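Local coordinates for beta-galactosidase (Trichoderma reesei, PDB 3OG2), which probably hydrolyses terminal non-reducing beta-D-galactose residues of beta-D-galactosides, as a glycoside hydrolase of family 35, at residues Gly460-Leu465 with Leu542-Ile547; Pro855-Ser860 with Asp953-Val958. All coordinates share one frame; numbering follows the deposited sequence. Where two conformers were deposited one is given.

Interaction 1 (Gly460-Leu465 with Leu542-Ile547); sequences GKFTLL and LGSLVI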
ATOM      1  N   GLY A 460      -0.477 -33.564  11.579  1.00 15.51           N
ATOM      2  CA  GLY A 460       0.600 -34.558  11.435  1.00 19.36           C
ATOM      3  C   GLY A 460       0.010 -35.956  11.519  1.00 17.47           C
ATOM      4  O   GLY A 460      -0.926 -36.359  10.821  1.00 21.86           O
ATOM      5  N   LYS A 461       0.585 -36.729  12.428  1.00 14.87           N
ATOM      6  CA  LYS A 461       0.045 -38.069  12.645  1.00 17.44           C
ATOM      7  C   LYS A 461      -1.208 -38.043  13.494  1.00 16.34           C
ATOM      8  O   LYS A 461      -1.776 -39.139  13.578  1.00 24.18           O
ATOM      9  CB  LYS A 461       1.171 -38.920  13.271  1.00 22.16           C
ATOM     10  CG  LYS A 461       2.190 -39.161  12.155  1.00 27.23           C
ATOM     11  CD  LYS A 461       3.314 -40.106  12.431  1.00 42.34           C
ATOM     12  CE  LYS A 461       4.405 -39.988  11.363  1.00 45.49           C
ATOM     13  NZ  LYS A 461       3.920 -40.474  10.029  1.00 70.84           N
ATOM     14  N   PHE A 462      -1.611 -36.953  14.068  1.00 12.50           N
ATOM     15  CA  PHE A 462      -2.732 -36.895  14.979  1.00 11.97           C
ATOM     16  C   PHE A 462      -3.899 -36.325  14.206  1.00 11.82           C
ATOM     17  O   PHE A 462      -3.702 -35.709  13.138  1.00 14.86           O
ATOM     18  CB  PHE A 462      -2.413 -35.975  16.159  1.00 12.18           C
ATOM     19  CG  PHE A 462      -1.251 -36.506  16.968  1.00 12.39           C
ATOM     20  CD1 PHE A 462       0.051 -36.135  16.702  1.00 12.93           C
ATOM     21  CD2 PHE A 462      -1.489 -37.431  17.990  1.00 13.75           C
ATOM     22  CE1 PHE A 462       1.114 -36.648  17.462  1.00 13.03           C
ATOM     23  CE2 PHE A 462      -0.469 -37.977  18.770  1.00 14.94           C
ATOM     24  CZ  PHE A 462       0.850 -37.578  18.465  1.00 14.38           C
ATOM     25  N   THR A 463      -5.103 -36.539  14.772  1.00 13.52           N
ATOM     26  CA  THR A 463      -6.260 -35.899  14.127  1.00 14.88           C
ATOM     27  C   THR A 463      -7.150 -35.242  15.152  1.00 12.36           C
ATOM     28  O   THR A 463      -7.435 -35.886  16.182  1.00 12.60           O
ATOM     29  CB  THR A 463      -7.122 -36.911  13.360  1.00 18.66           C
ATOM     30  OG1 THR A 463      -6.285 -37.623  12.436  1.00 23.12           O
ATOM     31  CG2 THR A 463      -8.233 -36.190  12.580  1.00 24.07           C
ATOM     32  N   LEU A 464      -7.505 -33.992  14.871  1.00 13.28           N
ATOM     33  CA  LEU A 464      -8.551 -33.375  15.682  1.00 13.47           C
ATOM     34  C   LEU A 464      -9.892 -33.838  15.165  1.00 11.43           C
ATOM     35  O   LEU A 464     -10.256 -33.466  14.040  1.00 12.85           O
ATOM     36  CB  LEU A 464      -8.610 -31.845  15.594  1.00 15.88           C
ATOM     37  CG  LEU A 464      -7.356 -31.155  16.110  1.00 16.12           C
ATOM     38  CD1 LEU A 464      -7.386 -29.653  15.842  1.00 12.93           C
ATOM     39  CD2 LEU A 464      -7.241 -31.361  17.602  1.00 29.32           C
ATOM     40  N   LEU A 465     -10.613 -34.624  15.939  1.00 12.12           N
ATOM     41  CA  LEU A 465     -11.975 -34.993  15.534  1.00 12.37           C
ATOM     42  C   LEU A 465     -12.790 -33.731  15.373  1.00 11.67           C
ATOM     43  O   LEU A 465     -13.554 -33.618  14.398  1.00 12.93           O
ATOM     44  CB  LEU A 465     -12.513 -35.932  16.598  1.00 14.22           C
ATOM     45  CG  LEU A 465     -13.950 -36.385  16.299  1.00 14.02           C
ATOM     46  CD1 LEU A 465     -13.916 -37.316  15.097  1.00 16.10           C
ATOM     47  CD2 LEU A 465     -14.562 -37.055  17.524  1.00 15.02           C
ATOM     48  N   LEU A 542      -0.520 -35.063  25.203  1.00 12.68           N
ATOM     49  CA  LEU A 542      -1.187 -36.317  24.891  1.00 13.31           C
ATOM     50  C   LEU A 542      -0.239 -37.188  24.087  1.00 13.52           C
ATOM     51  O   LEU A 542      -0.077 -37.035  22.877  1.00 14.05           O
ATOM     52  CB  LEU A 542      -2.485 -36.096  24.119  1.00 13.98           C
ATOM     53  CG  LEU A 542      -3.494 -35.071  24.636  1.00 12.68           C
ATOM     54  CD1 LEU A 542      -4.651 -34.932  23.655  1.00 15.66           C
ATOM     55  CD2 LEU A 542      -3.987 -35.455  26.019  1.00 15.05           C
ATOM     56  N   GLY A 543       0.424 -38.142  24.702  1.00 15.81           N
ATOM     57  CA  GLY A 543       1.447 -38.868  23.954  1.00 16.73           C
ATOM     58  C   GLY A 543       2.534 -37.881  23.568  1.00 14.55           C
ATOM     59  O   GLY A 543       3.083 -37.150  24.388  1.00 18.12           O
ATOM     60  N   SER A 544       2.848 -37.851  22.261  1.00 13.24           N
ATOM     61  CA  SER A 544       3.848 -36.930  21.760  1.00 13.18           C
ATOM     62  C   SER A 544       3.224 -35.656  21.171  1.00 14.11           C
ATOM     63  O   SER A 544       3.968 -34.843  20.615  1.00 14.66           O
ATOM     64  CB  SER A 544       4.768 -37.573  20.716  1.00 14.21           C
ATOM     65  OG  SER A 544       4.082 -37.913  19.532  1.00 16.66           O
ATOM     66  N   LEU A 545       1.937 -35.475  21.332  1.00 11.63           N
ATOM     67  CA  LEU A 545       1.245 -34.233  20.926  1.00 11.08           C
ATOM     68  C   LEU A 545       1.180 -33.275  22.110  1.00 11.26           C
ATOM     69  O   LEU A 545       0.770 -33.648  23.198  1.00 12.42           O
ATOM     70  CB  LEU A 545      -0.170 -34.605  20.460  1.00 11.63           C
ATOM     71  CG  LEU A 545      -1.051 -33.389  20.079  1.00 10.44           C
ATOM     72  CD1 LEU A 545      -0.481 -32.625  18.896  1.00 11.55           C
ATOM     73  CD2 LEU A 545      -2.477 -33.805  19.826  1.00 11.66           C
ATOM     74  N   VAL A 546       1.618 -32.043  21.921  1.00 10.53           N
ATOM     75  CA  VAL A 546       1.543 -31.005  22.956  1.00 10.41           C
ATOM     76  C   VAL A 546       0.673 -29.883  22.414  1.00  9.39           C
ATOM     77  O   VAL A 546       0.947 -29.376  21.332  1.00 10.31           O
ATOM     78  CB  VAL A 546       2.925 -30.482  23.314  1.00 12.25           C
ATOM     79  CG1 VAL A 546       2.728 -29.429  24.392  1.00 13.59           C
ATOM     80  CG2 VAL A 546       3.826 -31.646  23.727  1.00 12.56           C
ATOM     81  N   ILE A 547      -0.393 -29.580  23.161  1.00  9.64           N
ATOM     82  CA  ILE A 547      -1.311 -28.525  22.736  0.50  8.76           C
ATOM     83  C   ILE A 547      -1.155 -27.320  23.669  1.00  9.23           C
ATOM     84  O   ILE A 547      -1.263 -27.493  24.889  1.00  9.45           O
ATOM     85  CB  ILE A 547      -2.776 -28.993  22.669  0.50  6.91           C
ATOM     86  CG1 ILE A 547      -2.903 -30.361  21.999  0.50  7.82           C
ATOM     87  CG2 ILE A 547      -3.593 -27.927  21.950  0.50  9.24           C
ATOM     88  CD1 ILE A 547      -3.181 -31.533  22.935  0.50  8.26           C
TER

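Interaction 2 (Pro855-Ser860 with Asp953-Val958); sequences PSPPLS and DNWIGV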
ATOM      1  N   PRO A 855      20.409  18.741  -2.564  1.00 11.09           N
ATOM      2  CA  PRO A 855      21.360  18.849  -1.440  1.00 13.57           C
ATOM      3  C   PRO A 855      22.488  19.813  -1.769  1.00 13.42           C
ATOM      4  O   PRO A 855      22.959  19.943  -2.910  1.00 14.10           O
ATOM      5  CB  PRO A 855      21.897  17.438  -1.301  1.00 15.67           C
ATOM      6  CG  PRO A 855      20.783  16.580  -1.820  1.00 12.73           C
ATOM      7  CD  PRO A 855      20.135  17.347  -2.948  1.00 12.38           C
ATOM      8  N   SER A 856      22.975  20.491  -0.731  1.00 15.57           N
ATOM      9  CA  SER A 856      24.094  21.441  -0.862  1.00 15.81           C
ATOM     10  C   SER A 856      23.806  22.555  -1.875  1.00 15.29           C
ATOM     11  O   SER A 856      24.506  22.798  -2.866  1.00 15.10           O
ATOM     12  CB  SER A 856      25.375  20.704  -1.275  1.00 18.84           C
ATOM     13  OG  SER A 856      25.754  19.767  -0.314  1.00 23.94           O
ATOM     14  N   PRO A 857      22.730  23.295  -1.661  1.00 14.85           N
ATOM     15  CA  PRO A 857      22.336  24.334  -2.620  1.00 15.18           C
ATOM     16  C   PRO A 857      23.299  25.517  -2.551  1.00 15.94           C
ATOM     17  O   PRO A 857      24.056  25.610  -1.559  1.00 17.49           O
ATOM     18  CB  PRO A 857      20.962  24.771  -2.089  1.00 15.46           C
ATOM     19  CG  PRO A 857      21.088  24.538  -0.593  1.00 16.74           C
ATOM     20  CD  PRO A 857      21.836  23.230  -0.476  1.00 15.75           C
ATOM     21  N   PRO A 858      23.247  26.384  -3.562  1.00 16.83           N
ATOM     22  CA  PRO A 858      24.199  27.521  -3.604  1.00 16.57           C
ATOM     23  C   PRO A 858      23.783  28.615  -2.638  1.00 17.32           C
ATOM     24  O   PRO A 858      22.947  29.463  -2.976  1.00 17.14           O
ATOM     25  CB  PRO A 858      24.096  27.986  -5.062  1.00 18.99           C
ATOM     26  CG  PRO A 858      22.681  27.618  -5.489  1.00 16.57           C
ATOM     27  CD  PRO A 858      22.303  26.372  -4.716  1.00 14.59           C
ATOM     28  N   LEU A 859      24.315  28.603  -1.408  1.00 19.62           N
ATOM     29  CA  LEU A 859      23.742  29.486  -0.393  1.00 19.19           C
ATOM     30  C   LEU A 859      23.950  30.957  -0.709  1.00 18.25           C
ATOM     31  O   LEU A 859      23.225  31.816  -0.179  1.00 19.42           O
ATOM     32  CB  LEU A 859      24.320  29.098   0.989  1.00 21.03           C
ATOM     33  CG  LEU A 859      24.011  27.670   1.450  1.00 26.14           C
ATOM     34  CD1 LEU A 859      24.418  27.378   2.879  1.00 28.48           C
ATOM     35  CD2 LEU A 859      22.519  27.403   1.357  1.00 29.58           C
ATOM     36  N   SER A 860      24.916  31.300  -1.562  1.00 20.66           N
ATOM     37  CA  SER A 860      25.084  32.700  -1.951  1.00 24.69           C
ATOM     38  C   SER A 860      23.887  33.253  -2.701  1.00 24.43           C
ATOM     39  O   SER A 860      23.682  34.474  -2.892  1.00 25.85           O
ATOM     40  CB  SER A 860      26.363  32.804  -2.808  1.00 38.13           C
ATOM     41  OG  SER A 860      26.176  32.094  -4.031  1.00 41.44           O
ATOM     42  N   ASP A 953      24.707  14.672   7.189  1.00 16.65           N
ATOM     43  CA  ASP A 953      24.028  15.907   6.863  1.00 15.54           C
ATOM     44  C   ASP A 953      22.860  15.607   5.946  1.00 15.70           C
ATOM     45  O   ASP A 953      22.938  14.792   5.021  1.00 24.39           O
ATOM     46  CB  ASP A 953      24.981  16.874   6.146  1.00 22.93           C
ATOM     47  CG  ASP A 953      25.976  17.509   7.094  1.00 39.25           C
ATOM     48  OD1 ASP A 953      25.737  17.446   8.331  1.00 29.74           O
ATOM     49  OD2 ASP A 953      26.985  18.072   6.644  1.00 35.41           O
ATOM     50  N   ASN A 954      21.765  16.251   6.209  1.00 12.79           N
ATOM     51  CA  ASN A 954      20.595  16.239   5.331  1.00 11.55           C
ATOM     52  C   ASN A 954      20.293  17.681   4.949  1.00 11.22           C
ATOM     53  O   ASN A 954      20.682  18.597   5.694  1.00 13.71           O
ATOM     54  CB  ASN A 954      19.400  15.659   6.079  1.00 11.89           C
ATOM     55  CG  ASN A 954      19.665  14.227   6.481  1.00 11.57           C
ATOM     56  OD1 ASN A 954      19.471  13.313   5.662  1.00 12.78           O
ATOM     57  ND2 ASN A 954      20.106  14.032   7.710  1.00 11.87           N
ATOM     58  N   TRP A 955      19.606  17.853   3.837  1.00 10.17           N
ATOM     59  CA  TRP A 955      19.108  19.185   3.426  1.00 10.98           C
ATOM     60  C   TRP A 955      17.601  19.099   3.426  1.00 10.55           C
ATOM     61  O   TRP A 955      17.050  18.168   2.783  1.00 13.06           O
ATOM     62  CB  TRP A 955      19.653  19.465   2.016  1.00 12.40           C
ATOM     63  CG  TRP A 955      21.044  20.045   2.275  1.00 15.00           C
ATOM     64  CD1 TRP A 955      22.211  19.304   2.252  1.00 15.91           C
ATOM     65  CD2 TRP A 955      21.365  21.395   2.619  1.00 15.51           C
ATOM     66  NE1 TRP A 955      23.237  20.163   2.549  1.00 19.53           N
ATOM     67  CE2 TRP A 955      22.762  21.436   2.775  1.00 18.68           C
ATOM     68  CE3 TRP A 955      20.646  22.584   2.807  1.00 17.09           C
ATOM     69  CZ2 TRP A 955      23.437  22.627   3.108  1.00 22.46           C
ATOM     70  CZ3 TRP A 955      21.309  23.775   3.138  1.00 18.98           C
ATOM     71  CH2 TRP A 955      22.716  23.788   3.287  1.00 22.99           C
ATOM     72  N   ILE A 956      16.946  20.004   4.128  0.50 11.09           N
ATOM     73  CA  ILE A 956      15.496  20.076   4.231  0.50 11.32           C
ATOM     74  C   ILE A 956      14.990  21.363   3.589  0.50 10.42           C
ATOM     75  O   ILE A 956      15.538  22.440   3.822  0.50 11.93           O
ATOM     76  CB  ILE A 956      15.017  20.012   5.691  0.50 13.79           C
ATOM     77  CG1 ILE A 956      15.247  18.657   6.366  0.50 14.38           C
ATOM     78  CG2 ILE A 956      13.556  20.419   5.792  0.50 13.61           C
ATOM     79  CD1 ILE A 956      14.582  17.500   5.655  0.50 13.29           C
ATOM     80  N   GLY A 957      13.948  21.245   2.773  1.00  9.55           N
ATOM     81  CA  GLY A 957      13.435  22.376   2.035  1.00  9.55           C
ATOM     82  C   GLY A 957      11.975  22.547   2.315  1.00  9.03           C
ATOM     83  O   GLY A 957      11.219  21.562   2.395  1.00 10.45           O
ATOM     84  N   VAL A 958      11.529  23.793   2.441  1.00  8.81           N
ATOM     85  CA  VAL A 958      10.122  24.096   2.575  1.00  9.07           C
ATOM     86  C   VAL A 958       9.803  25.254   1.614  1.00  8.81           C
ATOM     87  O   VAL A 958      10.327  26.359   1.764  1.00 10.21           O
ATOM     88  CB  VAL A 958       9.772  24.494   4.006  1.00 10.80           C
ATOM     89  CG1 VAL A 958       8.289  24.863   4.126  1.00 13.17           C
ATOM     90  CG2 VAL A 958      10.143  23.404   4.982  1.00 13.09           C
TER

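Interaction 1 (Gly460-Leu465 with Leu542-Ile547)
The type II' beta turn Leu542-Leu545, the tight reversal of a two-residue beta hairpin in domain 2 of the enzyme, receives the ring of Phe462 and illustrates how an aromatic ring on a strand of one sheet can pack on the hairpin turn of another. The hairpin is held by a reciprocal pair of backbone hydrogen bonds, Leu545 N to Leu542 O at 3.0 Å and Leu542 N to Leu545 O at 2.8 Å. Gly543 has the positive phi (63°) expected at the first inner position of such a turn; a side chain there would project toward the Phe462 ring. No hydrogen bond joins the two segments. The contact rests instead on a CH-pi interaction: Leu545 CB stands 3.7 Å from the centroid of the Phe462 ring, 9° off the normal, almost exactly above the middle of one face. A chi1 of 177° swings Leu545 CG to the far side from the backbone N, and the chain carries on along the ring, bringing Leu545 CD2 to 4.1 Å from Phe462 CG. Thus CB covers the centre while the two methyl carbons flank the ring, CD2 beyond its CG end, the two side chains sliding past each other in opposite directions. Ser544 approaches differently, its hydroxyl OG meeting the ring in plane at the edge near CE1 and CZ, 3.4 Å from Phe462 CZ. Phe462 also touches Pro500 and Thr481, so its surroundings extend beyond the hairpin. Around the contact, strand 462-467 pairs with 450-459 and 492-497 in one antiparallel sheet, whereas strand 545-551 runs between 538-542 and 481-487 in another. Leu464, Leu542 and Leu545 all reach Val497, continuing the apolar layer inward from Phe462 between the sheets.

Interaction 2 (Pro855-Ser860 with Asp953-Val958)
Trp955 holds CG anti to its carbonyl carbon and beside its backbone N (chi1 -85°), while chi2 of 96° turns the indole so that one face meets the chain at Pro855-Pro857. Pro857 CD presses on that face 3.5 Å from the centroid of the six-membered ring and 9° off its normal, a CH-pi contact of proline on tryptophan. Over the same face, toward the five-membered ring, Ser856 N lies 3.3 Å from Trp955 CD1; it is about as near NE1, but both nitrogens are donors, and they form no hydrogen bond. Pro855 CB is 4.0 Å from Trp955 CD1. The strand bearing the indole, 953-962, lies between 883-894 and 917-923 in an antiparallel sheet of a second all-beta domain, whose family belongs to the galactose-binding-like clan, and the proline-rich segment is a loop passing beside it. Leu859 meets the indole at its far edge, Leu859 CD1 lying near the ring plane, 4.0 Å from Trp955 CH2. With Trp955 replaced by an alanine, the loop is likely to lose the flat surface on which Pro857 and Ser856 rest, and Leu859 the edge it meets. At the backbone, Trp955 N donates to Asn924 OD1, and Lys890 of the neighbouring strand touches the indole as well.

How the interactions relate
Both interactions show an aromatic residue on a strand receiving aliphatic carbon on one face, with no hydrogen bond across the segments and only partial burial. Their settings differ. Interaction 1 brings together two sheets within domain 2, one sheet contributing the ring and the other a hairpin turn, whereas interaction 2 lays an irregular loop against one strand of a second all-beta domain. The chemistry follows: a leucine and a serine of a tight turn in the first; prolines, a backbone amide and a leucine at the edge in the second, where the larger indole covers more neighbours. Their centres lie about 64 Å apart, on opposite sides of the chain's centre, and they share no element; both are away from the galactose site.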